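Local coordinates for exonuclease mut-7 homolog (Aedes aegypti, PDB 7JW2), which probably trims the 3' ends of AGO1-bound microRNAs through a magnesium-dependent 3'-5' exoribonuclease domain, the part present here, at residues A[19-24]-A[69-74]; A[38-43]-A[100-105]; A[49-54]-A[173-178]. All blocks are in the same frame, centred on the assembly; numbering follows the deposited sequence.

Contact 1: residues A[19-24]-A[69-74]; sequences DKFYAM and SQLEPL
Leu71 clasps the ring of Phe21 with both of its methyl groups. CD2 sits over one face as a CH-pi contact, 4.0 Å from the ring centroid and 19° off the normal, while CD1 lies on the same side but beyond the rim, 3.8 Å from Phe21 CD2. Phe21 offers this face because its CG lies anti to the backbone N (chi1 -179°), which swings the ring out from helix 18-28 toward the 69-74 turn. This is the tight, inner half of the contact: Val15 of strand 12-15 and Leu79 of helix 73-84 also pack on Phe21, and Ile64 and Trp76 on Leu71. In the RNase H-like fold of the DEDD-type exonuclease domain, the pair thus fastens helix 18-28 to the connection between strand 61-65 and helix 73-84, where Glu72 is the N-cap residue.

The outer half is thinner. Tyr22 and Leu74 meet almost at right angles, chiefly through one methyl group, with Leu74 CD1 3.2 Å from Tyr22 OH and near the plane of the phenol ring. The hydroxyl itself has weak hydrogen bonds to Asp75 and to Asn82 of the second subunit. Within the helix, Phe21 CD1 lies over the centre of the Tyr22 ring. On this side the second subunit closes in, its Ser26 against Tyr22 and its Leu74 against Leu74.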
ATOM      1  N   ASP A  19       2.862  -4.503  -6.158  1.00 18.72           N
ATOM      2  CA  ASP A  19       2.057  -5.188  -5.151  1.00 20.53           C
ATOM      3  C   ASP A  19       2.871  -5.491  -3.905  1.00 16.09           C
ATOM      4  O   ASP A  19       2.365  -5.362  -2.790  1.00 16.62           O
ATOM      5  CB  ASP A  19       1.450  -6.475  -5.713  1.00 21.57           C
ATOM      6  CG  ASP A  19       2.472  -7.430  -6.308  1.00 22.90           C
ATOM      7  OD1 ASP A  19       2.631  -8.549  -5.785  1.00 29.51           O
ATOM      8  OD2 ASP A  19       3.101  -7.056  -7.294  1.00 22.87           O
ATOM      9  N   LYS A  20       4.137  -5.875  -4.062  1.00 15.99           N
ATOM     10  CA  LYS A  20       4.970  -6.173  -2.903  1.00 16.02           C
ATOM     11  C   LYS A  20       5.307  -4.909  -2.127  1.00 13.75           C
ATOM     12  O   LYS A  20       5.396  -4.948  -0.895  1.00 14.42           O
ATOM     13  CB  LYS A  20       6.250  -6.897  -3.346  1.00 17.07           C
ATOM     14  CG  LYS A  20       5.988  -8.314  -3.830  1.00 17.92           C
ATOM     15  CD  LYS A  20       7.236  -8.959  -4.411  1.00 19.72           C
ATOM     16  CE  LYS A  20       6.867 -10.248  -5.142  1.00 25.09           C
ATOM     17  NZ  LYS A  20       8.003 -10.728  -5.971  1.00 27.25           N
ATOM     18  N   PHE A  21       5.479  -3.787  -2.829  1.00 15.79           N
ATOM     19  CA  PHE A  21       5.747  -2.508  -2.177  1.00 14.34           C
ATOM     20  C   PHE A  21       4.578  -2.081  -1.287  1.00 13.90           C
ATOM     21  O   PHE A  21       4.772  -1.663  -0.133  1.00 12.94           O
ATOM     22  CB  PHE A  21       6.038  -1.464  -3.255  1.00 15.03           C
ATOM     23  CG  PHE A  21       6.353  -0.100  -2.730  1.00 15.88           C
ATOM     24  CD1 PHE A  21       5.362   0.864  -2.659  1.00 17.13           C
ATOM     25  CD2 PHE A  21       7.642   0.237  -2.352  1.00 19.29           C
ATOM     26  CE1 PHE A  21       5.653   2.135  -2.192  1.00 19.40           C
ATOM     27  CE2 PHE A  21       7.931   1.510  -1.885  1.00 20.55           C
ATOM     28  CZ  PHE A  21       6.939   2.452  -1.808  1.00 18.41           C
ATOM     29  N   TYR A  22       3.349  -2.200  -1.791  1.00 13.33           N
ATOM     30  CA  TYR A  22       2.200  -1.790  -0.983  1.00 12.65           C
ATOM     31  C   TYR A  22       1.917  -2.787   0.133  1.00 13.69           C
ATOM     32  O   TYR A  22       1.428  -2.390   1.195  1.00 13.09           O
ATOM     33  CB  TYR A  22       0.974  -1.564  -1.881  1.00 13.59           C
ATOM     34  CG  TYR A  22       1.116  -0.241  -2.592  1.00 14.92           C
ATOM     35  CD1 TYR A  22       1.030   0.948  -1.886  1.00 20.27           C
ATOM     36  CD2 TYR A  22       1.386  -0.174  -3.945  1.00 22.17           C
ATOM     37  CE1 TYR A  22       1.188   2.174  -2.510  1.00 21.33           C
ATOM     38  CE2 TYR A  22       1.539   1.051  -4.583  1.00 21.76           C
ATOM     39  CZ  TYR A  22       1.450   2.216  -3.858  1.00 20.33           C
ATOM     40  OH  TYR A  22       1.611   3.433  -4.483  1.00 23.92           O
ATOM     41  N   ALA A  23       2.229  -4.073  -0.061  1.00 13.43           N
ATOM     42  CA  ALA A  23       2.117  -5.017   1.048  1.00 14.36           C
ATOM     43  C   ALA A  23       3.110  -4.669   2.153  1.00 13.68           C
ATOM     44  O   ALA A  23       2.777  -4.716   3.350  1.00 14.44           O
ATOM     45  CB  ALA A  23       2.342  -6.448   0.554  1.00 16.89           C
ATOM     46  N   MET A  24       4.329  -4.288   1.767  1.00 13.69           N
ATOM     47  CA  MET A  24       5.306  -3.795   2.737  1.00 13.48           C
ATOM     48  C   MET A  24       4.784  -2.559   3.464  1.00 14.24           C
ATOM     49  O   MET A  24       4.865  -2.466   4.697  1.00 13.34           O
ATOM     50  CB  MET A  24       6.625  -3.483   2.022  1.00 13.06           C
ATOM     51  CG  MET A  24       7.617  -2.730   2.901  1.00 13.21           C
ATOM     52  SD  MET A  24       8.985  -2.075   1.911  1.00 15.00           S
ATOM     53  CE  MET A  24       8.174  -0.629   1.188  1.00 15.04           C
ATOM     54  N   SER A  69      12.220  -2.488  -9.455  1.00 18.88           N
ATOM     55  CA  SER A  69      10.841  -2.229  -9.046  1.00 19.09           C
ATOM     56  C   SER A  69      10.149  -1.163  -9.894  1.00 24.44           C
ATOM     57  O   SER A  69       8.918  -1.176  -9.994  1.00 28.26           O
ATOM     58  CB  SER A  69      10.813  -1.798  -7.583  1.00 18.53           C
ATOM     59  OG  SER A  69      11.009  -2.906  -6.731  1.00 20.47           O
ATOM     60  N   GLN A  70      10.894  -0.200 -10.442  1.00 24.53           N
ATOM     61  CA  GLN A  70      10.300   0.855 -11.284  1.00 26.97           C
ATOM     62  C   GLN A  70       9.263   1.685 -10.519  1.00 27.47           C
ATOM     63  O   GLN A  70       8.180   1.993 -11.022  1.00 30.88           O
ATOM     64  CB  GLN A  70       9.688   0.263 -12.559  1.00 35.99           C
ATOM     65  CG  GLN A  70      10.654  -0.565 -13.400  1.00 37.08           C
ATOM     66  CD  GLN A  70      10.020  -1.066 -14.685  1.00 47.82           C
ATOM     67  OE1 GLN A  70       9.853  -0.308 -15.642  1.00 53.75           O
ATOM     68  NE2 GLN A  70       9.660  -2.347 -14.711  1.00 48.30           N
ATOM     69  N   LEU A  71       9.609   2.080  -9.301  1.00 22.89           N
ATOM     70  CA  LEU A  71       8.732   2.903  -8.480  1.00 19.64           C
ATOM     71  C   LEU A  71       8.728   4.355  -8.964  1.00 20.32           C
ATOM     72  O   LEU A  71       9.729   4.867  -9.471  1.00 22.25           O
ATOM     73  CB  LEU A  71       9.184   2.816  -7.025  1.00 18.83           C
ATOM     74  CG  LEU A  71       9.070   1.393  -6.469  1.00 18.40           C
ATOM     75  CD1 LEU A  71       9.943   1.225  -5.226  1.00 22.23           C
ATOM     76  CD2 LEU A  71       7.628   1.051  -6.153  1.00 19.90           C
ATOM     77  N   GLU A  72       7.590   5.013  -8.801  1.00 18.70           N
ATOM     78  CA  GLU A  72       7.326   6.355  -9.306  1.00 18.86           C
ATOM     79  C   GLU A  72       7.238   7.362  -8.162  1.00 15.74           C
ATOM     80  O   GLU A  72       7.233   6.976  -6.988  1.00 15.59           O
ATOM     81  CB  GLU A  72       6.030   6.344 -10.124  1.00 21.31           C
ATOM     82  CG  GLU A  72       6.244   5.742 -11.499  1.00 25.42           C
ATOM     83  CD  GLU A  72       5.006   5.083 -12.027  1.00 33.73           C
ATOM     84  OE1 GLU A  72       4.176   5.789 -12.628  1.00 36.65           O
ATOM     85  OE2 GLU A  72       4.860   3.859 -11.825  1.00 41.34           O
ATOM     86  N   PRO A  73       7.197   8.675  -8.460  1.00 14.87           N
ATOM     87  CA  PRO A  73       7.184   9.664  -7.365  1.00 13.88           C
ATOM     88  C   PRO A  73       6.103   9.433  -6.322  1.00 14.94           C
ATOM     89  O   PRO A  73       6.388   9.608  -5.137  1.00 14.05           O
ATOM     90  CB  PRO A  73       6.989  10.992  -8.107  1.00 16.41           C
ATOM     91  CG  PRO A  73       7.685  10.770  -9.398  1.00 17.38           C
ATOM     92  CD  PRO A  73       7.327   9.345  -9.772  1.00 16.07           C
ATOM     93  N   LEU A  74       4.890   9.017  -6.718  1.00 13.99           N
ATOM     94  CA  LEU A  74       3.840   8.752  -5.735  1.00 14.18           C
ATOM     95  C   LEU A  74       4.255   7.645  -4.771  1.00 15.23           C
ATOM     96  O   LEU A  74       3.961   7.721  -3.572  1.00 14.64           O
ATOM     97  CB  LEU A  74       2.536   8.384  -6.451  1.00 15.67           C
ATOM     98  CG  LEU A  74       1.288   7.958  -5.657  1.00 20.44           C
ATOM     99  CD1 LEU A  74       1.316   6.504  -5.191  1.00 19.12           C
ATOM    100  CD2 LEU A  74       1.050   8.883  -4.506  1.00 24.59           C
TER

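Contact 2: residues A[38-43]-A[100-105]; sequences SEWKPT and ISMFQK
Two torsions bring Trp40 and Met102 together: CG of Trp40 lies anti to its carbonyl carbon (chi1 -66°), turning the indole toward helix 96-106, and CG of Met102 lies anti to the backbone N (chi1 -160°), the extended chain then carrying CG and SD across the six-membered ring. The result is a Met-aromatic contact in which Met102 SD rests over the face, 3.6 Å from the ring centroid and close to the normal. It packs helix 96-106 against strand 33-40 of the central sheet in the RNase H-like fold. Nearer the helix, Met102 CG comes within 3.3 Å of Trp40 CH2, a snug fit at the outer end of the indole.

Phe103 lies beside the indole. The planes differ by only 19°, but the six-membered rings are displaced, centroids 5.6 Å apart, with little face-to-face stacking; Phe103 CE1 and Trp40 CZ2 touch at 3.5 Å. Phe103 CZ reaches Ser38 OG at 3.9 Å, and Val50 and Ile53 of strand 50-56 also pack on Phe103.

Asp99, on the same helix, bonds to the side chains of both Ser38 and Trp40. The indole N-H also makes a bent hydrogen bond along the strand, Trp40 NE1 lying 3.0 Å from Ser38 OG.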
ATOM      1  N   SER A  38      20.901   0.831   3.332  1.00 14.38           N
ATOM      2  CA  SER A  38      20.803   0.847   1.879  1.00 13.67           C
ATOM      3  C   SER A  38      22.102   0.350   1.273  1.00 14.37           C
ATOM      4  O   SER A  38      23.160   0.373   1.912  1.00 16.34           O
ATOM      5  CB  SER A  38      20.454   2.243   1.354  1.00 15.65           C
ATOM      6  OG  SER A  38      21.466   3.184   1.637  1.00 19.30           O
ATOM      7  N   GLU A  39      21.995  -0.112   0.025  1.00 13.79           N
ATOM      8  CA  GLU A  39      23.148  -0.531  -0.755  1.00 14.77           C
ATOM      9  C   GLU A  39      23.153   0.223  -2.076  1.00 15.19           C
ATOM     10  O   GLU A  39      22.107   0.414  -2.705  1.00 16.03           O
ATOM     11  CB  GLU A  39      23.158  -2.053  -1.027  1.00 15.35           C
ATOM     12  CG  GLU A  39      22.963  -2.955   0.197  1.00 15.62           C
ATOM     13  CD  GLU A  39      23.944  -2.680   1.315  1.00 16.71           C
ATOM     14  OE1 GLU A  39      23.566  -2.884   2.494  1.00 17.40           O
ATOM     15  OE2 GLU A  39      25.095  -2.259   1.032  1.00 20.16           O
ATOM     16  N   TRP A  40      24.353   0.595  -2.521  1.00 18.15           N
ATOM     17  CA  TRP A  40      24.526   1.464  -3.672  1.00 17.88           C
ATOM     18  C   TRP A  40      25.337   0.763  -4.749  1.00 19.86           C
ATOM     19  O   TRP A  40      26.193  -0.073  -4.452  1.00 22.44           O
ATOM     20  CB  TRP A  40      25.216   2.761  -3.241  1.00 19.19           C
ATOM     21  CG  TRP A  40      24.347   3.560  -2.315  1.00 19.29           C
ATOM     22  CD1 TRP A  40      24.088   3.296  -1.003  1.00 19.45           C
ATOM     23  CD2 TRP A  40      23.597   4.728  -2.650  1.00 19.32           C
ATOM     24  NE1 TRP A  40      23.226   4.243  -0.493  1.00 19.68           N
ATOM     25  CE2 TRP A  40      22.907   5.127  -1.489  1.00 19.47           C
ATOM     26  CE3 TRP A  40      23.447   5.480  -3.820  1.00 20.83           C
ATOM     27  CZ2 TRP A  40      22.085   6.246  -1.460  1.00 22.08           C
ATOM     28  CZ3 TRP A  40      22.628   6.584  -3.794  1.00 21.14           C
ATOM     29  CH2 TRP A  40      21.955   6.958  -2.618  1.00 20.21           C
ATOM     30  N   LYS A  41      25.040   1.101  -5.997  1.00 19.38           N
ATOM     31  CA  LYS A  41      25.850   0.601  -7.099  1.00 22.61           C
ATOM     32  C   LYS A  41      27.289   1.085  -6.944  1.00 25.69           C
ATOM     33  O   LYS A  41      27.515   2.240  -6.568  1.00 25.54           O
ATOM     34  CB  LYS A  41      25.290   1.097  -8.426  1.00 20.10           C
ATOM     35  CG  LYS A  41      23.881   0.675  -8.755  1.00 20.81           C
ATOM     36  CD  LYS A  41      23.573   1.131 -10.175  1.00 27.56           C
ATOM     37  CE  LYS A  41      22.157   0.817 -10.592  1.00 30.15           C
ATOM     38  NZ  LYS A  41      21.993   1.080 -12.058  1.00 28.40           N
ATOM     39  N   PRO A  42      28.287   0.242  -7.219  1.00 27.43           N
ATOM     40  CA  PRO A  42      29.664   0.747  -7.292  1.00 28.11           C
ATOM     41  C   PRO A  42      29.744   1.893  -8.291  1.00 26.97           C
ATOM     42  O   PRO A  42      29.054   1.901  -9.308  1.00 26.78           O
ATOM     43  CB  PRO A  42      30.470  -0.470  -7.756  1.00 25.25           C
ATOM     44  CG  PRO A  42      29.670  -1.650  -7.327  1.00 24.88           C
ATOM     45  CD  PRO A  42      28.216  -1.221  -7.375  1.00 21.03           C
ATOM     46  N   THR A  43      30.575   2.880  -7.979  1.00 33.12           N
ATOM     47  CA  THR A  43      30.688   4.074  -8.802  1.00 33.78           C
ATOM     48  C   THR A  43      32.075   4.163  -9.419  1.00 39.02           C
ATOM     49  O   THR A  43      33.066   3.694  -8.850  1.00 40.30           O
ATOM     50  CB  THR A  43      30.413   5.340  -7.993  1.00 36.43           C
ATOM     51  OG1 THR A  43      31.458   5.532  -7.035  1.00 37.88           O
ATOM     52  CG2 THR A  43      29.096   5.210  -7.268  1.00 36.74           C
ATOM     53  N   ILE A 100      20.871   9.697   3.435  1.00 22.85           N
ATOM     54  CA  ILE A 100      19.732  10.590   3.236  1.00 20.18           C
ATOM     55  C   ILE A 100      20.096  11.741   2.310  1.00 23.36           C
ATOM     56  O   ILE A 100      19.316  12.105   1.421  1.00 21.40           O
ATOM     57  CB  ILE A 100      19.195  11.093   4.587  1.00 21.22           C
ATOM     58  CG1 ILE A 100      18.549   9.935   5.353  1.00 24.78           C
ATOM     59  CG2 ILE A 100      18.173  12.201   4.364  1.00 24.84           C
ATOM     60  CD1 ILE A 100      18.165  10.275   6.788  1.00 26.06           C
ATOM     61  N   SER A 101      21.272  12.344   2.500  1.00 24.64           N
ATOM     62  CA  SER A 101      21.699  13.395   1.580  1.00 23.36           C
ATOM     63  C   SER A 101      21.849  12.856   0.165  1.00 23.96           C
ATOM     64  O   SER A 101      21.460  13.514  -0.809  1.00 26.49           O
ATOM     65  CB  SER A 101      23.008  14.014   2.061  1.00 26.75           C
ATOM     66  OG  SER A 101      22.885  14.416   3.412  1.00 33.06           O
ATOM     67  N   MET A 102      22.387  11.644   0.033  1.00 24.30           N
ATOM     68  CA  MET A 102      22.568  11.060  -1.289  1.00 24.15           C
ATOM     69  C   MET A 102      21.235  10.693  -1.938  1.00 21.18           C
ATOM     70  O   MET A 102      21.110  10.777  -3.163  1.00 21.14           O
ATOM     71  CB  MET A 102      23.476   9.839  -1.190  1.00 26.39           C
ATOM     72  CG  MET A 102      24.121   9.444  -2.502  1.00 27.80           C
ATOM     73  SD  MET A 102      25.432   8.214  -2.271  1.00 36.09           S
ATOM     74  CE  MET A 102      26.656   9.206  -1.427  1.00 34.19           C
ATOM     75  N   PHE A 103      20.235  10.276  -1.145  1.00 21.80           N
ATOM     76  CA  PHE A 103      18.901  10.033  -1.699  1.00 22.65           C
ATOM     77  C   PHE A 103      18.350  11.275  -2.386  1.00 22.77           C
ATOM     78  O   PHE A 103      17.611  11.169  -3.371  1.00 20.95           O
ATOM     79  CB  PHE A 103      17.899   9.610  -0.616  1.00 20.85           C
ATOM     80  CG  PHE A 103      18.120   8.233  -0.041  1.00 22.47           C
ATOM     81  CD1 PHE A 103      18.651   7.204  -0.799  1.00 21.30           C
ATOM     82  CD2 PHE A 103      17.753   7.969   1.268  1.00 22.34           C
ATOM     83  CE1 PHE A 103      18.837   5.938  -0.237  1.00 21.17           C
ATOM     84  CE2 PHE A 103      17.929   6.714   1.830  1.00 23.93           C
ATOM     85  CZ  PHE A 103      18.488   5.700   1.080  1.00 21.17           C
ATOM     86  N   GLN A 104      18.642  12.467  -1.849  1.00 23.49           N
ATOM     87  CA  GLN A 104      18.021  13.663  -2.414  1.00 24.61           C
ATOM     88  C   GLN A 104      18.414  13.851  -3.869  1.00 25.68           C
ATOM     89  O   GLN A 104      17.664  14.453  -4.644  1.00 26.52           O
ATOM     90  CB  GLN A 104      18.375  14.908  -1.596  1.00 28.80           C
ATOM     91  CG  GLN A 104      18.223  14.763  -0.075  1.00 26.73           C
ATOM     92  CD  GLN A 104      16.782  14.598   0.421  1.00 29.09           C
ATOM     93  OE1 GLN A 104      15.823  14.564  -0.359  1.00 29.59           O
ATOM     94  NE2 GLN A 104      16.628  14.506   1.740  1.00 32.13           N
ATOM     95  N   LYS A 105      19.566  13.315  -4.268  1.00 24.83           N
ATOM     96  CA  LYS A 105      20.016  13.425  -5.643  1.00 25.58           C
ATOM     97  C   LYS A 105      19.722  12.170  -6.450  1.00 22.71           C
ATOM     98  O   LYS A 105      19.375  12.270  -7.628  1.00 25.24           O
ATOM     99  CB  LYS A 105      21.522  13.739  -5.696  1.00 31.24           C
ATOM    100  CG  LYS A 105      22.099  14.696  -4.603  1.00 35.78           C
ATOM    101  CD  LYS A 105      21.141  15.783  -4.063  1.00 40.65           C
ATOM    102  CE  LYS A 105      21.800  16.759  -3.093  1.00 44.87           C
ATOM    103  NZ  LYS A 105      20.778  17.248  -2.103  1.00 45.71           N
TER

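Contact 3: residues A[49-54]-A[173-178]; sequences EVSLIQ and AQRPLR
A classic beta bulge in strand 50-56, where Ser51 and Leu52 together stand opposite the single residue Glu39 of the neighbouring strand, supplies the surface on which the 173-178 loop settles. The polar half of the contact is one well-aligned hydrogen bond: Arg175 NH2 donates to Ser51 OG over 3.0 Å, with an angle of 168° at the hydrogen and the hydroxyl oxygen nearly in the guanidinium plane. The same oxygen is hydrogen-bonded to the carbonyl of Trp172, which also accepts from Arg175 NH1.

The guanidinium is gripped along its other edges as well. Its NH1 turns back to Gln174 O at 2.9 Å, approaching from above the carbonyl plane, and its NE forms a salt bridge with Asp65. Bonds from all three nitrogens fix its rotation, and the bend at chi2 (-61°) folds the chain back toward the strand. The loop, which leads into helix 179-205, is thereby held to the central sheet of the RNase H-like exonuclease domain. A cis peptide before Pro176 separates Arg175 from Leu177 along the chain, and both side chains reach the strand.

Leu177 provides the apolar half. It meets Leu52 tip to tip, CD1 to CD1 at 3.7 Å, and the same Leu177 CD1 lies 3.8 Å above one face of the Arg175 guanidinium. Trp172 packs on both leucines, while Ala185 of helix 179-205 touches Leu52 and Leu182 touches Leu177.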
ATOM      1  N   GLU A  49      23.805   5.788  -7.599  1.00 23.28           N
ATOM      2  CA  GLU A  49      22.519   5.165  -7.885  1.00 21.72           C
ATOM      3  C   GLU A  49      22.242   4.105  -6.831  1.00 20.44           C
ATOM      4  O   GLU A  49      23.132   3.322  -6.495  1.00 21.27           O
ATOM      5  CB  GLU A  49      22.509   4.527  -9.278  1.00 27.25           C
ATOM      6  CG  GLU A  49      22.351   5.515 -10.414  1.00 33.20           C
ATOM      7  CD  GLU A  49      22.092   4.820 -11.732  1.00 33.05           C
ATOM      8  OE1 GLU A  49      21.143   5.213 -12.445  1.00 42.01           O
ATOM      9  OE2 GLU A  49      22.840   3.873 -12.045  1.00 38.75           O
ATOM     10  N   VAL A  50      21.010   4.096  -6.300  1.00 18.86           N
ATOM     11  CA  VAL A  50      20.618   3.134  -5.272  1.00 17.70           C
ATOM     12  C   VAL A  50      20.357   1.770  -5.892  1.00 15.51           C
ATOM     13  O   VAL A  50      19.684   1.656  -6.927  1.00 19.00           O
ATOM     14  CB  VAL A  50      19.358   3.618  -4.530  1.00 17.44           C
ATOM     15  CG1 VAL A  50      19.031   2.672  -3.358  1.00 19.07           C
ATOM     16  CG2 VAL A  50      19.551   5.025  -4.022  1.00 21.99           C
ATOM     17  N   SER A  51      20.849   0.718  -5.230  1.00 14.12           N
ATOM     18  CA  SER A  51      20.488  -0.650  -5.585  1.00 14.47           C
ATOM     19  C   SER A  51      19.368  -1.196  -4.703  1.00 14.14           C
ATOM     20  O   SER A  51      18.347  -1.660  -5.220  1.00 14.20           O
ATOM     21  CB  SER A  51      21.729  -1.559  -5.506  1.00 15.67           C
ATOM     22  OG  SER A  51      21.365  -2.922  -5.646  1.00 15.74           O
ATOM     23  N   LEU A  52      19.545  -1.131  -3.380  1.00 13.95           N
ATOM     24  CA  LEU A  52      18.598  -1.661  -2.408  1.00 13.06           C
ATOM     25  C   LEU A  52      18.366  -0.637  -1.315  1.00 12.60           C
ATOM     26  O   LEU A  52      19.274   0.114  -0.962  1.00 13.25           O
ATOM     27  CB  LEU A  52      19.112  -2.949  -1.735  1.00 14.41           C
ATOM     28  CG  LEU A  52      19.346  -4.192  -2.592  1.00 15.22           C
ATOM     29  CD1 LEU A  52      19.905  -5.299  -1.710  1.00 16.23           C
ATOM     30  CD2 LEU A  52      18.061  -4.647  -3.259  1.00 16.98           C
ATOM     31  N   ILE A  53      17.138  -0.617  -0.786  1.00 11.97           N
ATOM     32  CA  ILE A  53      16.831  -0.003   0.506  1.00 12.76           C
ATOM     33  C   ILE A  53      16.220  -1.077   1.392  1.00 11.97           C
ATOM     34  O   ILE A  53      15.278  -1.766   0.977  1.00 14.59           O
ATOM     35  CB  ILE A  53      15.889   1.202   0.355  1.00 13.41           C
ATOM     36  CG1 ILE A  53      16.599   2.316  -0.419  1.00 15.07           C
ATOM     37  CG2 ILE A  53      15.474   1.713   1.742  1.00 15.49           C
ATOM     38  CD1 ILE A  53      15.659   3.407  -0.865  1.00 18.84           C
ATOM     39  N   GLN A  54      16.768  -1.250   2.593  1.00 12.32           N
ATOM     40  CA  GLN A  54      16.348  -2.324   3.488  1.00 11.33           C
ATOM     41  C   GLN A  54      15.642  -1.738   4.708  1.00 10.95           C
ATOM     42  O   GLN A  54      16.175  -0.834   5.357  1.00 13.25           O
ATOM     43  CB  GLN A  54      17.525  -3.199   3.940  1.00 13.61           C
ATOM     44  CG  GLN A  54      18.405  -3.793   2.829  1.00 14.87           C
ATOM     45  CD  GLN A  54      19.638  -2.951   2.547  1.00 15.50           C
ATOM     46  OE1 GLN A  54      19.657  -2.175   1.590  1.00 15.01           O
ATOM     47  NE2 GLN A  54      20.675  -3.112   3.368  1.00 16.46           N
ATOM     48  N   ALA A 173      25.171  -3.882  -8.348  1.00 15.43           N
ATOM     49  CA  ALA A 173      24.440  -3.645  -9.585  1.00 17.88           C
ATOM     50  C   ALA A 173      24.113  -4.928 -10.335  1.00 18.12           C
ATOM     51  O   ALA A 173      23.303  -4.890 -11.266  1.00 20.89           O
ATOM     52  CB  ALA A 173      25.241  -2.707 -10.498  1.00 18.54           C
ATOM     53  N   GLN A 174      24.709  -6.056  -9.957  1.00 17.14           N
ATOM     54  CA  GLN A 174      24.420  -7.287 -10.678  1.00 19.02           C
ATOM     55  C   GLN A 174      23.029  -7.808 -10.322  1.00 19.81           C
ATOM     56  O   GLN A 174      22.550  -7.649  -9.193  1.00 18.27           O
ATOM     57  CB  GLN A 174      25.494  -8.334 -10.400  1.00 20.15           C
ATOM     58  CG  GLN A 174      25.335  -9.104  -9.110  1.00 18.20           C
ATOM     59  CD  GLN A 174      26.603  -9.861  -8.744  1.00 23.97           C
ATOM     60  OE1 GLN A 174      27.477 -10.058  -9.584  1.00 27.65           O
ATOM     61  NE2 GLN A 174      26.719 -10.268  -7.486  1.00 23.41           N
ATOM     62  N   ARG A 175      22.345  -8.371 -11.317  1.00 20.88           N
ATOM     63  CA  ARG A 175      21.038  -8.973 -11.120  1.00 20.24           C
ATOM     64  C   ARG A 175      21.001 -10.329 -11.815  1.00 25.44           C
ATOM     65  O   ARG A 175      21.439 -10.443 -12.977  1.00 27.45           O
ATOM     66  CB  ARG A 175      19.919  -8.067 -11.650  1.00 20.70           C
ATOM     67  CG  ARG A 175      19.624  -6.821 -10.795  1.00 21.47           C
ATOM     68  CD  ARG A 175      19.179  -7.202  -9.389  1.00 19.14           C
ATOM     69  NE  ARG A 175      18.778  -6.052  -8.574  1.00 16.08           N
ATOM     70  CZ  ARG A 175      19.644  -5.278  -7.921  1.00 17.02           C
ATOM     71  NH1 ARG A 175      20.949  -5.520  -8.023  1.00 17.68           N
ATOM     72  NH2 ARG A 175      19.218  -4.264  -7.177  1.00 16.21           N
ATOM     73  N   PRO A 176      20.507 -11.386 -11.146  1.00 23.16           N
ATOM     74  CA  PRO A 176      20.059 -11.322  -9.741  1.00 22.43           C
ATOM     75  C   PRO A 176      21.209 -11.180  -8.762  1.00 19.59           C
ATOM     76  O   PRO A 176      22.351 -11.534  -9.046  1.00 21.75           O
ATOM     77  CB  PRO A 176      19.352 -12.662  -9.525  1.00 23.00           C
ATOM     78  CG  PRO A 176      19.908 -13.563 -10.587  1.00 29.41           C
ATOM     79  CD  PRO A 176      20.228 -12.696 -11.761  1.00 30.20           C
ATOM     80  N   LEU A 177      20.905 -10.631  -7.594  1.00 19.08           N
ATOM     81  CA  LEU A 177      21.889 -10.621  -6.533  1.00 18.47           C
ATOM     82  C   LEU A 177      22.107 -12.041  -6.017  1.00 18.75           C
ATOM     83  O   LEU A 177      21.217 -12.895  -6.079  1.00 21.70           O
ATOM     84  CB  LEU A 177      21.435  -9.698  -5.397  1.00 20.05           C
ATOM     85  CG  LEU A 177      21.387  -8.201  -5.737  1.00 16.28           C
ATOM     86  CD1 LEU A 177      20.531  -7.439  -4.718  1.00 16.74           C
ATOM     87  CD2 LEU A 177      22.783  -7.608  -5.816  1.00 17.57           C
ATOM     88  N   ARG A 178      23.302 -12.288  -5.502  1.00 19.34           N
ATOM     89  CA  ARG A 178      23.606 -13.590  -4.929  1.00 21.19           C
ATOM     90  C   ARG A 178      22.994 -13.698  -3.542  1.00 21.52           C
ATOM     91  O   ARG A 178      22.789 -12.694  -2.856  1.00 20.50           O
ATOM     92  CB  ARG A 178      25.116 -13.814  -4.836  1.00 21.48           C
ATOM     93  CG  ARG A 178      25.872 -13.755  -6.155  1.00 26.56           C
ATOM     94  CD  ARG A 178      27.355 -13.908  -5.897  1.00 33.45           C
ATOM     95  NE  ARG A 178      28.086 -12.668  -6.129  1.00 37.82           N
ATOM     96  CZ  ARG A 178      28.611 -11.903  -5.174  1.00 34.40           C
ATOM     97  NH1 ARG A 178      28.484 -12.229  -3.879  1.00 31.68           N
ATOM     98  NH2 ARG A 178      29.261 -10.798  -5.519  1.00 33.39           N
TER

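How the contacts relate
Contacts 2 and 3 meet directly in the central sheet, their centres 12 Å apart: Glu39 O lies 2.8 Å from Ser51 N and Glu39 N lies 2.9 Å from Leu52 O, both probable hydrogen bonds. Contact 1 stands apart at the subunit interface, its centre about 18 Å from that of contact 2 and 16 Å from that of contact 3. Its nearest atoms are about 6 Å from contact 3, and Asp65 joins them, its carboxylate pairing with Arg175 and its backbone O with Ser69 OG. In DEDD exonucleases the strand corresponding to 33-40 carries the first acidic sequence motif, to which Glu39 probably belongs by family resemblance, so contacts 2 and 3 probably lie closer to the catalytic centre.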